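Local coordinates for protein geranyltranstransferase (PDB 2H8O) that probably condenses geranyl diphosphate with isopentenyl diphosphate to make farnesyl diphosphate, as a member of the polyprenyl synthetase family, at residues E300-Q303 / E304-A307; R248-G251 / E252-L256; N72-E75 / A76-G80; P140-H143 / R144-E148. All coordinates share one frame; numbering follows the deposited sequence.

Interaction 1. Residues E300-Q303 / E304-A307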
ATOM      1  N   GLU A 300      -7.207   1.138  36.946  1.00 29.56           N
ATOM      2  CA  GLU A 300      -5.887   1.267  37.569  1.00 29.40           C
ATOM      3  C   GLU A 300      -4.769   1.137  36.522  1.00 28.70           C
ATOM      4  O   GLU A 300      -3.812   1.899  36.549  1.00 27.83           O
ATOM      5  CB  GLU A 300      -5.709   0.237  38.696  1.00 29.73           C
ATOM      6  CG  GLU A 300      -4.273   0.061  39.223  1.00 31.03           C
ATOM      7  CD  GLU A 300      -3.648   1.342  39.769  1.00 34.96           C
ATOM      8  OE1 GLU A 300      -2.399   1.398  39.837  1.00 36.92           O
ATOM      9  OE2 GLU A 300      -4.388   2.287  40.133  1.00 38.04           O
ATOM     10  N   LYS A 301      -4.907   0.183  35.607  1.00 28.62           N
ATOM     11  CA  LYS A 301      -3.905  -0.021  34.555  1.00 28.53           C
ATOM     12  C   LYS A 301      -3.817   1.205  33.633  1.00 28.02           C
ATOM     13  O   LYS A 301      -2.724   1.599  33.236  1.00 26.70           O
ATOM     14  CB  LYS A 301      -4.200  -1.304  33.768  1.00 28.89           C
ATOM     15  CG  LYS A 301      -3.196  -1.661  32.661  1.00 30.15           C
ATOM     16  CD  LYS A 301      -1.742  -1.791  33.165  1.00 33.75           C
ATOM     17  CE  LYS A 301      -1.477  -3.054  33.962  1.00 35.97           C
ATOM     18  NZ  LYS A 301      -1.078  -4.212  33.090  1.00 38.21           N
ATOM     19  N   LEU A 302      -4.957   1.817  33.317  1.00 27.86           N
ATOM     20  CA  LEU A 302      -4.966   3.080  32.547  1.00 28.42           C
ATOM     21  C   LEU A 302      -4.163   4.155  33.252  1.00 28.18           C
ATOM     22  O   LEU A 302      -3.353   4.841  32.649  1.00 27.96           O
ATOM     23  CB  LEU A 302      -6.391   3.618  32.377  1.00 28.34           C
ATOM     24  CG  LEU A 302      -7.174   3.312  31.118  1.00 29.76           C
ATOM     25  CD1 LEU A 302      -8.544   3.968  31.231  1.00 28.49           C
ATOM     26  CD2 LEU A 302      -6.429   3.814  29.871  1.00 28.88           C
ATOM     27  N   GLN A 303      -4.429   4.322  34.543  1.00 28.60           N
ATOM     28  CA  GLN A 303      -3.738   5.301  35.358  1.00 29.39           C
ATOM     29  C   GLN A 303      -2.228   5.037  35.352  1.00 29.07           C
ATOM     30  O   GLN A 303      -1.436   5.967  35.264  1.00 28.72           O
ATOM     31  CB  GLN A 303      -4.278   5.235  36.789  1.00 29.78           C
ATOM     32  CG  GLN A 303      -4.217   6.529  37.575  1.00 31.63           C
ATOM     33  CD  GLN A 303      -4.817   6.398  38.981  1.00 32.02           C
ATOM     34  OE1 GLN A 303      -5.126   5.298  39.442  1.00 36.28           O
ATOM     35  NE2 GLN A 303      -4.976   7.530  39.665  1.00 35.27           N
ATOM     36  N   GLU A 304      -1.846   3.766  35.463  1.00 29.16           N
ATOM     37  CA  GLU A 304      -0.441   3.354  35.426  1.00 29.44           C
ATOM     38  C   GLU A 304       0.218   3.725  34.103  1.00 28.60           C
ATOM     39  O   GLU A 304       1.326   4.255  34.086  1.00 28.58           O
ATOM     40  CB  GLU A 304      -0.301   1.841  35.626  1.00 29.43           C
ATOM     41  CG  GLU A 304      -0.570   1.352  37.039  1.00 32.06           C
ATOM     42  CD  GLU A 304      -0.624  -0.172  37.134  1.00 32.36           C
ATOM     43  OE1 GLU A 304      -0.078  -0.865  36.237  1.00 37.51           O
ATOM     44  OE2 GLU A 304      -1.213  -0.685  38.114  1.00 39.57           O
ATOM     45  N   GLN A 305      -0.470   3.434  33.004  1.00 27.98           N
ATOM     46  CA  GLN A 305       0.060   3.709  31.660  1.00 27.80           C
ATOM     47  C   GLN A 305       0.258   5.195  31.386  1.00 27.17           C
ATOM     48  O   GLN A 305       1.223   5.577  30.716  1.00 26.81           O
ATOM     49  CB  GLN A 305      -0.834   3.075  30.591  1.00 28.28           C
ATOM     50  CG  GLN A 305      -0.636   1.583  30.513  1.00 28.31           C
ATOM     51  CD  GLN A 305      -1.770   0.859  29.855  1.00 29.06           C
ATOM     52  OE1 GLN A 305      -2.729   1.473  29.377  1.00 32.88           O
ATOM     53  NE2 GLN A 305      -1.669  -0.462  29.813  1.00 28.92           N
ATOM     54  N   VAL A 306      -0.631   6.042  31.905  1.00 26.51           N
ATOM     55  CA  VAL A 306      -0.448   7.484  31.775  1.00 26.08           C
ATOM     56  C   VAL A 306       0.778   7.931  32.557  1.00 25.44           C
ATOM     57  O   VAL A 306       1.550   8.760  32.087  1.00 25.07           O
ATOM     58  CB  VAL A 306      -1.679   8.298  32.266  1.00 26.37           C
ATOM     59  CG1 VAL A 306      -1.348   9.769  32.312  1.00 26.29           C
ATOM     60  CG2 VAL A 306      -2.868   8.051  31.363  1.00 26.84           C
ATOM     61  N   ALA A 307       0.946   7.390  33.762  1.00 24.20           N
ATOM     62  CA  ALA A 307       2.111   7.696  34.571  1.00 23.88           C
ATOM     63  C   ALA A 307       3.408   7.250  33.875  1.00 22.97           C
ATOM     64  O   ALA A 307       4.382   7.996  33.835  1.00 22.82           O
ATOM     65  CB  ALA A 307       1.985   7.016  35.934  1.00 23.27           C
TER
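Residues 300-303 and 304-307 are consecutive turns of helix 295-312. Four successive i to i+4 bonds join them: Glu304 N to Glu300 O, Gln305 N to Lys301 O, Val306 N to Leu302 O and Ala307 N to Gln303 O. All four have similar lengths and angles, so the turn is regular. On the outer side Glu300 and Glu304 cross at about a right angle. Glu300 OE1 lies 3.0 Å from Glu304 OE2, and the carboxylate planes stand 63° apart. With both groups ionised the two oxygens would repel; a shared proton or solvent screening may ease this. Lys301 folds over this side. Its chain bends at chi2, chi3 and chi4, and Lys301 CE meets Glu304 OE1 at 3.5 Å. The ammonium itself stays farther off, with Lys301 NZ 4.7 Å from Glu304 OE1. The charged atoms are not in contact, so any attraction is probably weak and through space. Lys301 CG also packs 3.4 Å from Gln305 NE2. The other end of that amide, Gln305 OE1, accepts a hydrogen bond from Ser257 on helix 241-267. Leu302 faces inward, against Leu260 and Ala331. This is an amphipathic helix at the outside of the mainly helical polyprenyl synthetase fold, its inner side on helices 241-267 and 321-331.

Interaction 2. Residues R248-G251 / E252-L256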
ATOM      1  N   ARG A 248       9.023   5.367  20.502  1.00 17.42           N
ATOM      2  CA  ARG A 248       8.321   4.093  20.268  1.00 17.99           C
ATOM      3  C   ARG A 248       7.601   3.582  21.542  1.00 18.15           C
ATOM      4  O   ARG A 248       6.361   3.252  21.556  1.00 19.75           O
ATOM      5  CB  ARG A 248       9.313   3.055  19.713  1.00 18.64           C
ATOM      6  CG  ARG A 248       8.692   1.742  19.301  1.00 18.41           C
ATOM      7  CD  ARG A 248       9.780   0.730  18.962  1.00 21.56           C
ATOM      8  NE  ARG A 248       9.270  -0.617  18.730  1.00 23.10           N
ATOM      9  CZ  ARG A 248       8.748  -1.050  17.588  1.00 25.55           C
ATOM     10  NH1 ARG A 248       8.648  -0.241  16.546  1.00 26.16           N
ATOM     11  NH2 ARG A 248       8.322  -2.314  17.485  1.00 27.38           N
ATOM     12  N   LEU A 249       8.348   3.509  22.627  1.00 17.77           N
ATOM     13  CA  LEU A 249       7.762   3.053  23.870  1.00 17.86           C
ATOM     14  C   LEU A 249       6.606   3.951  24.296  1.00 17.24           C
ATOM     15  O   LEU A 249       5.561   3.460  24.746  1.00 18.04           O
ATOM     16  CB  LEU A 249       8.817   2.994  24.975  1.00 18.30           C
ATOM     17  CG  LEU A 249       9.885   1.934  25.051  1.00 22.77           C
ATOM     18  CD1 LEU A 249      10.559   2.105  26.402  1.00 22.06           C
ATOM     19  CD2 LEU A 249       9.315   0.533  24.925  1.00 25.26           C
ATOM     20  N   PHE A 250       6.787   5.260  24.164  1.00 16.00           N
ATOM     21  CA  PHE A 250       5.715   6.210  24.468  1.00 16.06           C
ATOM     22  C   PHE A 250       4.479   5.881  23.613  1.00 15.37           C
ATOM     23  O   PHE A 250       3.346   5.835  24.105  1.00 15.74           O
ATOM     24  CB  PHE A 250       6.173   7.651  24.225  1.00 15.41           C
ATOM     25  CG  PHE A 250       5.106   8.670  24.494  1.00 15.66           C
ATOM     26  CD1 PHE A 250       4.831   9.108  25.785  1.00 14.69           C
ATOM     27  CD2 PHE A 250       4.349   9.180  23.458  1.00 15.91           C
ATOM     28  CE1 PHE A 250       3.832  10.053  26.014  1.00 16.57           C
ATOM     29  CE2 PHE A 250       3.346  10.102  23.689  1.00 16.77           C
ATOM     30  CZ  PHE A 250       3.093  10.541  24.961  1.00 16.80           C
ATOM     31  N   GLY A 251       4.707   5.622  22.330  1.00 16.40           N
ATOM     32  CA  GLY A 251       3.624   5.282  21.412  1.00 17.01           C
ATOM     33  C   GLY A 251       2.917   3.998  21.800  1.00 17.38           C
ATOM     34  O   GLY A 251       1.703   3.893  21.716  1.00 17.49           O
ATOM     35  N   GLU A 252       3.695   3.013  22.252  1.00 18.64           N
ATOM     36  CA  GLU A 252       3.104   1.779  22.794  1.00 19.09           C
ATOM     37  C   GLU A 252       2.192   2.071  24.007  1.00 19.67           C
ATOM     38  O   GLU A 252       1.086   1.552  24.086  1.00 20.05           O
ATOM     39  CB  GLU A 252       4.200   0.735  23.099  1.00 19.56           C
ATOM     40  CG  GLU A 252       4.880   0.246  21.823  1.00 20.02           C
ATOM     41  CD  GLU A 252       5.967  -0.790  22.030  1.00 23.04           C
ATOM     42  OE1 GLU A 252       6.474  -0.908  23.157  1.00 27.03           O
ATOM     43  OE2 GLU A 252       6.286  -1.520  21.050  1.00 27.56           O
ATOM     44  N   LYS A 253       2.618   2.930  24.936  1.00 19.48           N
ATOM     45  CA  LYS A 253       1.757   3.274  26.088  1.00 20.23           C
ATOM     46  C   LYS A 253       0.485   4.026  25.659  1.00 20.48           C
ATOM     47  O   LYS A 253      -0.615   3.778  26.175  1.00 21.00           O
ATOM     48  CB  LYS A 253       2.545   4.076  27.138  1.00 21.46           C
ATOM     49  CG  LYS A 253       3.750   3.343  27.738  1.00 24.98           C
ATOM     50  CD  LYS A 253       3.322   2.106  28.553  1.00 27.42           C
ATOM     51  CE  LYS A 253       4.480   1.186  28.924  1.00 28.65           C
ATOM     52  NZ  LYS A 253       3.975  -0.187  29.290  1.00 30.78           N
ATOM     53  N   ILE A 254       0.606   4.930  24.688  1.00 19.59           N
ATOM     54  CA  ILE A 254      -0.566   5.618  24.126  1.00 20.32           C
ATOM     55  C   ILE A 254      -1.562   4.594  23.582  1.00 19.59           C
ATOM     56  O   ILE A 254      -2.746   4.672  23.849  1.00 19.81           O
ATOM     57  CB  ILE A 254      -0.182   6.596  22.973  1.00 19.73           C
ATOM     58  CG1 ILE A 254       0.565   7.814  23.505  1.00 23.23           C
ATOM     59  CG2 ILE A 254      -1.445   7.051  22.195  1.00 20.95           C
ATOM     60  CD1 ILE A 254      -0.320   8.839  24.230  1.00 23.49           C
ATOM     61  N   GLY A 255      -1.073   3.621  22.827  1.00 19.86           N
ATOM     62  CA  GLY A 255      -1.950   2.641  22.196  1.00 19.83           C
ATOM     63  C   GLY A 255      -2.614   1.732  23.210  1.00 19.86           C
ATOM     64  O   GLY A 255      -3.781   1.422  23.073  1.00 20.47           O
ATOM     65  N   LEU A 256      -1.857   1.305  24.215  1.00 19.99           N
ATOM     66  CA  LEU A 256      -2.399   0.505  25.314  1.00 20.07           C
ATOM     67  C   LEU A 256      -3.530   1.294  26.008  1.00 20.26           C
ATOM     68  O   LEU A 256      -4.602   0.744  26.291  1.00 20.73           O
ATOM     69  CB  LEU A 256      -1.292   0.122  26.307  1.00 20.74           C
ATOM     70  CG  LEU A 256      -0.216  -0.865  25.808  1.00 21.83           C
ATOM     71  CD1 LEU A 256       1.020  -0.944  26.746  1.00 22.99           C
ATOM     72  CD2 LEU A 256      -0.842  -2.221  25.637  1.00 23.64           C
TER
HETATM   73  O   HOH W   1       9.064  -1.806  21.837  1.00 41.57           O
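The Phe250 ring approaches Ile254 obliquely, and the Arg248 guanidinium is likewise oblique to Glu252 OE2. Both are i to i+4 pairs on helix 241-267, one of the long helices of the polyprenyl synthetase fold. The same helix carries a second aspartate-rich sequence further along. At the ring, Phe250 CE2 touches Ile254 CG1 at 3.6 Å. Ile254 CD1 is 3.9 Å from Phe250 CZ, so the CG1-CD1 branch of Ile254 runs past CE2 and CZ at an oblique angle. Phe250 CG lies opposite its backbone N (chi1 179°), while Ile254 CG1 leans back beside its own N. These torsions bring the two side chains together on the buried side. Leu323 of helix 321-331 and Cys230 of helix 211-237 pack on the Phe250 side chain as well, while Ala327 and Ile330 lie against Ile254. The polar pair is looser. Arg248 NE and Glu252 OE2 are 3.9 Å apart, a long salt bridge. The carboxylate oxygen lies well out of the guanidinium plane, and no N-H points at it. The two planes are 58° apart. Arg248 has its strongest partner in Glu231, through NH1, which also makes a salt bridge to Asp65 of the second subunit. Lys253 turns away to a salt bridge with Glu308 on helix 295-312. Leu249 CD2 rests 3.6 Å from Glu252 OE1. One water bridges the long pair: it donates to Glu252 OE2 at 2.9 Å and weakly accepts from Arg248 NE at 3.3 Å.

Interaction 3. Residues N72-E75 / A76-G80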
ATOM      1  N   ASN A  72     -14.937   9.956  -9.794  1.00 18.37           N
ATOM      2  CA  ASN A  72     -15.798   9.226  -8.858  1.00 18.29           C
ATOM      3  C   ASN A  72     -14.970   8.530  -7.774  1.00 17.61           C
ATOM      4  O   ASN A  72     -15.266   8.620  -6.583  1.00 17.36           O
ATOM      5  CB  ASN A  72     -16.693   8.213  -9.579  1.00 18.74           C
ATOM      6  CG  ASN A  72     -17.710   7.589  -8.657  1.00 19.96           C
ATOM      7  OD1 ASN A  72     -18.660   8.251  -8.219  1.00 23.81           O
ATOM      8  ND2 ASN A  72     -17.502   6.316  -8.318  1.00 23.62           N
ATOM      9  N   LEU A  73     -13.913   7.846  -8.190  1.00 16.73           N
ATOM     10  CA  LEU A  73     -13.017   7.201  -7.220  1.00 16.51           C
ATOM     11  C   LEU A  73     -12.389   8.230  -6.275  1.00 16.02           C
ATOM     12  O   LEU A  73     -12.293   8.018  -5.067  1.00 16.10           O
ATOM     13  CB  LEU A  73     -11.932   6.418  -7.948  1.00 15.97           C
ATOM     14  CG  LEU A  73     -10.938   5.696  -7.029  1.00 16.27           C
ATOM     15  CD1 LEU A  73     -11.664   4.757  -6.071  1.00 17.69           C
ATOM     16  CD2 LEU A  73      -9.892   4.958  -7.880  1.00 16.66           C
ATOM     17  N   LEU A  74     -11.955   9.356  -6.824  1.00 16.74           N
ATOM     18  CA  LEU A  74     -11.387  10.426  -6.011  1.00 16.82           C
ATOM     19  C   LEU A  74     -12.406  10.964  -5.002  1.00 16.52           C
ATOM     20  O   LEU A  74     -12.087  11.179  -3.858  1.00 17.29           O
ATOM     21  CB  LEU A  74     -10.828  11.520  -6.931  1.00 17.42           C
ATOM     22  CG  LEU A  74      -9.936  12.602  -6.355  1.00 19.08           C
ATOM     23  CD1 LEU A  74      -8.752  11.990  -5.654  1.00 18.74           C
ATOM     24  CD2 LEU A  74      -9.493  13.578  -7.463  1.00 19.35           C
ATOM     25  N   GLU A  75     -13.657  11.151  -5.416  1.00 16.04           N
ATOM     26  CA  GLU A  75     -14.714  11.562  -4.473  1.00 17.03           C
ATOM     27  C   GLU A  75     -14.890  10.546  -3.330  1.00 16.50           C
ATOM     28  O   GLU A  75     -15.110  10.929  -2.185  1.00 17.44           O
ATOM     29  CB  GLU A  75     -16.034  11.760  -5.230  1.00 17.69           C
ATOM     30  CG  GLU A  75     -16.061  13.010  -6.086  1.00 20.53           C
ATOM     31  CD  GLU A  75     -17.333  13.147  -6.902  1.00 22.49           C
ATOM     32  OE1 GLU A  75     -18.262  12.319  -6.741  1.00 30.81           O
ATOM     33  OE2 GLU A  75     -17.414  14.101  -7.731  1.00 30.03           O
ATOM     34  N   ALA A  76     -14.806   9.260  -3.658  1.00 15.74           N
ATOM     35  CA  ALA A  76     -14.938   8.193  -2.664  1.00 14.91           C
ATOM     36  C   ALA A  76     -13.796   8.240  -1.657  1.00 15.37           C
ATOM     37  O   ALA A  76     -14.012   8.063  -0.447  1.00 15.34           O
ATOM     38  CB  ALA A  76     -15.018   6.816  -3.354  1.00 14.37           C
ATOM     39  N   MET A  77     -12.578   8.478  -2.162  1.00 15.08           N
ATOM     40  CA  MET A  77     -11.402   8.655  -1.306  1.00 14.30           C
ATOM     41  C   MET A  77     -11.612   9.846  -0.365  1.00 14.60           C
ATOM     42  O   MET A  77     -11.357   9.739   0.824  1.00 15.50           O
ATOM     43  CB  MET A  77     -10.113   8.843  -2.124  1.00 14.34           C
ATOM     44  CG  MET A  77      -9.728   7.646  -3.020  1.00 14.10           C
ATOM     45  SD  MET A  77      -8.404   7.992  -4.273  1.00 10.90           S
ATOM     46  CE  MET A  77      -6.978   8.209  -3.166  1.00 15.46           C
ATOM     47  N   ARG A  78     -12.037  10.988  -0.903  1.00 14.37           N
ATOM     48  CA  ARG A  78     -12.308  12.155  -0.076  1.00 15.65           C
ATOM     49  C   ARG A  78     -13.365  11.869   0.989  1.00 15.30           C
ATOM     50  O   ARG A  78     -13.238  12.318   2.143  1.00 16.33           O
ATOM     51  CB  ARG A  78     -12.757  13.325  -0.929  1.00 15.78           C
ATOM     52  CG  ARG A  78     -11.709  13.911  -1.855  1.00 16.40           C
ATOM     53  CD  ARG A  78     -12.345  14.951  -2.759  1.00 18.51           C
ATOM     54  NE  ARG A  78     -11.399  15.441  -3.757  1.00 19.34           N
ATOM     55  CZ  ARG A  78     -11.708  15.778  -5.004  1.00 22.36           C
ATOM     56  NH1 ARG A  78     -10.755  16.218  -5.815  1.00 21.94           N
ATOM     57  NH2 ARG A  78     -12.968  15.701  -5.452  1.00 24.04           N
ATOM     58  N   HIS A  79     -14.401  11.120   0.613  1.00 15.49           N
ATOM     59  CA  HIS A  79     -15.457  10.758   1.553  1.00 15.77           C
ATOM     60  C   HIS A  79     -14.872   9.915   2.687  1.00 16.27           C
ATOM     61  O   HIS A  79     -15.189  10.117   3.860  1.00 16.52           O
ATOM     62  CB  HIS A  79     -16.603  10.015   0.863  1.00 16.14           C
ATOM     63  CG  HIS A  79     -17.817   9.870   1.733  1.00 16.22           C
ATOM     64  ND1 HIS A  79     -18.661  10.925   2.006  1.00 21.02           N
ATOM     65  CD2 HIS A  79     -18.297   8.812   2.431  1.00 17.75           C
ATOM     66  CE1 HIS A  79     -19.625  10.514   2.813  1.00 20.35           C
ATOM     67  NE2 HIS A  79     -19.432   9.233   3.077  1.00 18.51           N
ATOM     68  N   GLY A  80     -14.000   8.978   2.335  1.00 16.08           N
ATOM     69  CA  GLY A  80     -13.355   8.127   3.323  1.00 16.39           C
ATOM     70  C   GLY A  80     -12.526   8.930   4.305  1.00 16.67           C
ATOM     71  O   GLY A  80     -12.523   8.669   5.509  1.00 18.32           O
TER
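Arg78 lies back along helix 71-82 over Leu74, one turn earlier. Arg78 CB sits 3.6 Å from Glu75 O. Arg78 CG then passes Leu74 O at 3.4 Å, because chi1 of -68° sets it beside the backbone N and turns it toward the preceding turn. Arg78 CD moves off to 3.9 Å from Leu74 O. The chain is extended from CG to NE, which carries the guanidinium past the leucine side chain. Arg78 NE is 4.1 Å from Leu74 CG. Leu74 CG lies over one face of the guanidinium, 3.7 Å above its plane and offset toward the rim. Of the guanidinium atoms Arg78 NH1 comes nearest to this side chain, 3.4 Å from Leu74 CD2. Arg78 NH2 reaches toward Glu75 CG, 4.1 Å away. It meets the aliphatic part of that glutamate, since Glu75 OE2 is 5.2 Å from Arg78 NH2 and no ion pair is made. NH1 instead donates to the backbone carbonyl of Leu58, and NE is also hydrogen-bonded outside the two segments. With Leu74 over one face, these bonds help hold the group. Met77 points to another side of the helix, where its SD makes looser packing with Leu73 CG and Leu74 CD1. Regular i to i+4 backbone bonds hold all these turns. Leu73 and Met77 pack on Ser157 of helix 148-167 and on Ile191 of the second subunit. Ala76 faces Thr150 of helix 148-167 and Val142 of helix 142-145. His79 NE2 probably bonds the carbonyl of Pro140, at the end of strand 139-140.

Interaction 4. Residues P140-H143 / R144-E148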
ATOM      1  N   PRO A 140     -23.139   8.296   5.675  1.00 19.58           N
ATOM      2  CA  PRO A 140     -23.088   7.000   5.014  1.00 19.09           C
ATOM      3  C   PRO A 140     -21.638   6.561   4.852  1.00 17.84           C
ATOM      4  O   PRO A 140     -20.750   7.379   4.647  1.00 18.01           O
ATOM      5  CB  PRO A 140     -23.726   7.260   3.644  1.00 18.83           C
ATOM      6  CG  PRO A 140     -23.639   8.736   3.461  1.00 19.60           C
ATOM      7  CD  PRO A 140     -23.718   9.332   4.806  1.00 19.97           C
ATOM      8  N   THR A 141     -21.411   5.272   4.988  1.00 17.37           N
ATOM      9  CA  THR A 141     -20.105   4.723   4.700  1.00 16.92           C
ATOM     10  C   THR A 141     -19.840   4.767   3.191  1.00 16.67           C
ATOM     11  O   THR A 141     -20.726   4.965   2.382  1.00 15.66           O
ATOM     12  CB  THR A 141     -19.989   3.302   5.243  1.00 16.98           C
ATOM     13  OG1 THR A 141     -21.140   2.561   4.862  1.00 17.94           O
ATOM     14  CG2 THR A 141     -19.890   3.309   6.770  1.00 17.42           C
ATOM     15  N   VAL A 142     -18.580   4.586   2.807  1.00 15.53           N
ATOM     16  CA  VAL A 142     -18.217   4.757   1.406  1.00 16.09           C
ATOM     17  C   VAL A 142     -18.976   3.789   0.503  1.00 15.92           C
ATOM     18  O   VAL A 142     -19.427   4.192  -0.566  1.00 15.80           O
ATOM     19  CB  VAL A 142     -16.677   4.667   1.186  1.00 15.88           C
ATOM     20  CG1 VAL A 142     -16.335   4.654  -0.303  1.00 15.77           C
ATOM     21  CG2 VAL A 142     -15.995   5.823   1.886  1.00 15.37           C
ATOM     22  N   HIS A 143     -19.148   2.533   0.921  1.00 16.49           N
ATOM     23  CA  HIS A 143     -19.832   1.548   0.052  1.00 17.63           C
ATOM     24  C   HIS A 143     -21.326   1.844  -0.087  1.00 18.24           C
ATOM     25  O   HIS A 143     -21.939   1.466  -1.082  1.00 18.92           O
ATOM     26  CB  HIS A 143     -19.614   0.085   0.497  1.00 17.78           C
ATOM     27  CG  HIS A 143     -20.113  -0.214   1.870  1.00 18.13           C
ATOM     28  ND1 HIS A 143     -19.368   0.074   2.990  1.00 17.84           N
ATOM     29  CD2 HIS A 143     -21.279  -0.752   2.315  1.00 18.11           C
ATOM     30  CE1 HIS A 143     -20.047  -0.278   4.066  1.00 18.90           C
ATOM     31  NE2 HIS A 143     -21.208  -0.781   3.690  1.00 18.80           N
ATOM     32  N   ARG A 144     -21.887   2.531   0.900  1.00 19.03           N
ATOM     33  CA  ARG A 144     -23.298   2.952   0.858  1.00 19.71           C
ATOM     34  C   ARG A 144     -23.498   4.178  -0.028  1.00 19.89           C
ATOM     35  O   ARG A 144     -24.427   4.209  -0.835  1.00 21.38           O
ATOM     36  CB  ARG A 144     -23.810   3.217   2.272  1.00 20.47           C
ATOM     37  CG  ARG A 144     -23.827   1.972   3.129  1.00 24.37           C
ATOM     38  CD  ARG A 144     -25.047   1.144   2.878  1.00 30.56           C
ATOM     39  NE  ARG A 144     -26.228   1.855   3.357  1.00 34.04           N
ATOM     40  CZ  ARG A 144     -27.480   1.421   3.244  1.00 35.53           C
ATOM     41  NH1 ARG A 144     -27.744   0.255   2.658  1.00 37.07           N
ATOM     42  NH2 ARG A 144     -28.472   2.161   3.717  1.00 36.53           N
ATOM     43  N   LYS A 145     -22.636   5.180   0.103  1.00 19.48           N
ATOM     44  CA  LYS A 145     -22.727   6.389  -0.725  1.00 19.59           C
ATOM     45  C   LYS A 145     -22.343   6.140  -2.198  1.00 19.28           C
ATOM     46  O   LYS A 145     -22.916   6.743  -3.119  1.00 19.55           O
ATOM     47  CB  LYS A 145     -21.864   7.499  -0.115  1.00 20.20           C
ATOM     48  CG  LYS A 145     -21.906   8.817  -0.872  1.00 20.77           C
ATOM     49  CD  LYS A 145     -21.294   9.943  -0.056  1.00 21.94           C
ATOM     50  CE  LYS A 145     -21.429  11.293  -0.789  1.00 25.96           C
ATOM     51  NZ  LYS A 145     -22.801  11.875  -0.719  1.00 29.80           N
ATOM     52  N   PHE A 146     -21.382   5.245  -2.416  1.00 18.68           N
ATOM     53  CA  PHE A 146     -20.932   4.858  -3.749  1.00 18.70           C
ATOM     54  C   PHE A 146     -21.393   3.419  -3.983  1.00 18.87           C
ATOM     55  O   PHE A 146     -22.593   3.168  -4.145  1.00 19.16           O
ATOM     56  CB  PHE A 146     -19.404   5.065  -3.870  1.00 18.53           C
ATOM     57  CG  PHE A 146     -19.003   6.504  -3.681  1.00 17.56           C
ATOM     58  CD1 PHE A 146     -18.882   7.356  -4.765  1.00 19.76           C
ATOM     59  CD2 PHE A 146     -18.839   7.024  -2.405  1.00 17.69           C
ATOM     60  CE1 PHE A 146     -18.569   8.697  -4.582  1.00 18.69           C
ATOM     61  CE2 PHE A 146     -18.522   8.362  -2.214  1.00 18.62           C
ATOM     62  CZ  PHE A 146     -18.381   9.198  -3.311  1.00 18.55           C
ATOM     63  N   ASP A 147     -20.459   2.480  -4.010  1.00 18.55           N
ATOM     64  CA  ASP A 147     -20.780   1.057  -4.029  1.00 18.48           C
ATOM     65  C   ASP A 147     -19.593   0.275  -3.469  1.00 18.20           C
ATOM     66  O   ASP A 147     -18.543   0.863  -3.162  1.00 17.01           O
ATOM     67  CB  ASP A 147     -21.213   0.567  -5.420  1.00 18.71           C
ATOM     68  CG  ASP A 147     -20.164   0.755  -6.506  1.00 21.13           C
ATOM     69  OD1 ASP A 147     -18.948   0.797  -6.246  1.00 19.27           O
ATOM     70  OD2 ASP A 147     -20.577   0.791  -7.678  1.00 25.57           O
ATOM     71  N   GLU A 148     -19.759  -1.041  -3.320  1.00 18.27           N
ATOM     72  CA  GLU A 148     -18.714  -1.848  -2.677  1.00 18.10           C
ATOM     73  C   GLU A 148     -17.412  -1.833  -3.501  1.00 16.95           C
ATOM     74  O   GLU A 148     -16.340  -1.673  -2.940  1.00 16.56           O
ATOM     75  CB  GLU A 148     -19.177  -3.288  -2.431  1.00 18.69           C
ATOM     76  CG  GLU A 148     -20.155  -3.421  -1.282  1.00 21.09           C
ATOM     77  CD  GLU A 148     -20.575  -4.851  -1.028  1.00 21.27           C
ATOM     78  OE1 GLU A 148     -19.728  -5.756  -1.109  1.00 27.67           O
ATOM     79  OE2 GLU A 148     -21.764  -5.054  -0.727  1.00 27.21           O
TER
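The one-turn helix 142-145 links strand 139-140 to the long helix 148-167, and Thr141 and Lys145 close it. It stands beside the loop of Asp126 and Pro128, part of the first aspartate-rich motif. In this family that motif typically binds the diphosphate through magnesium. Lys145 N donates to Thr141 O at 3.0 Å in a nearly straight bond (169°), and Arg144 N adds a weak bond to the same oxygen. Thr141 is the N-cap residue, but its hydroxyl makes no capping bond and is used by Asp133 O. Arg144 CG lies 3.3 Å from Thr141 OG1. Phe146 N bonds Val142 O, and the same oxygen sits in the plane of the Phe146 ring at its edge, with Val142 O 3.4 Å from Phe146 CD2. Val142 CG1 is 4.0 Å from Phe146 CD2. Phe146 then leaves the helical path. His143 chi1 is 60°, which puts its ring between the backbone N and carbonyl carbon. The ring is thereby brought obliquely against Arg144, with His143 CD2 3.8 Å from Arg144 CG. His143 CB also meets Glu148 CG. Past the turn, His143 CA and Asp147 O make a fairly straight CA-H...O contact (3.5 Å, 158°); the reverse one, Asp147 CA to His143 O, is more bent. The side chain of Asp147 caps a backbone N at the start of helix 148-167, and OD1 also bonds Thr150 OG1. Most of the polar grip within this turn is therefore backbone, while Thr141 and Asp147 tie it to its neighbours.

All four contacts are local, but they occupy two regions on opposite sides of the chain's centre. Interactions 1 and 2 lie on neighbouring helices and touch where Gln305 packs on Leu256. Interactions 3 and 4 form the other pair, with Phe146 set against Asn72 and Ala76. The centres of interactions 1 and 3 are about 39 Å apart. Interaction 3 is the most buried and mainly apolar, with its arginine held by a carbonyl. Interaction 2 is divided between a buried aromatic side and a long, water-bridged ion pair. Interaction 1 is partly buried, with like charges close together on its outer side. Interaction 4 alone is a short helix between loops, beside the aspartate-rich loop.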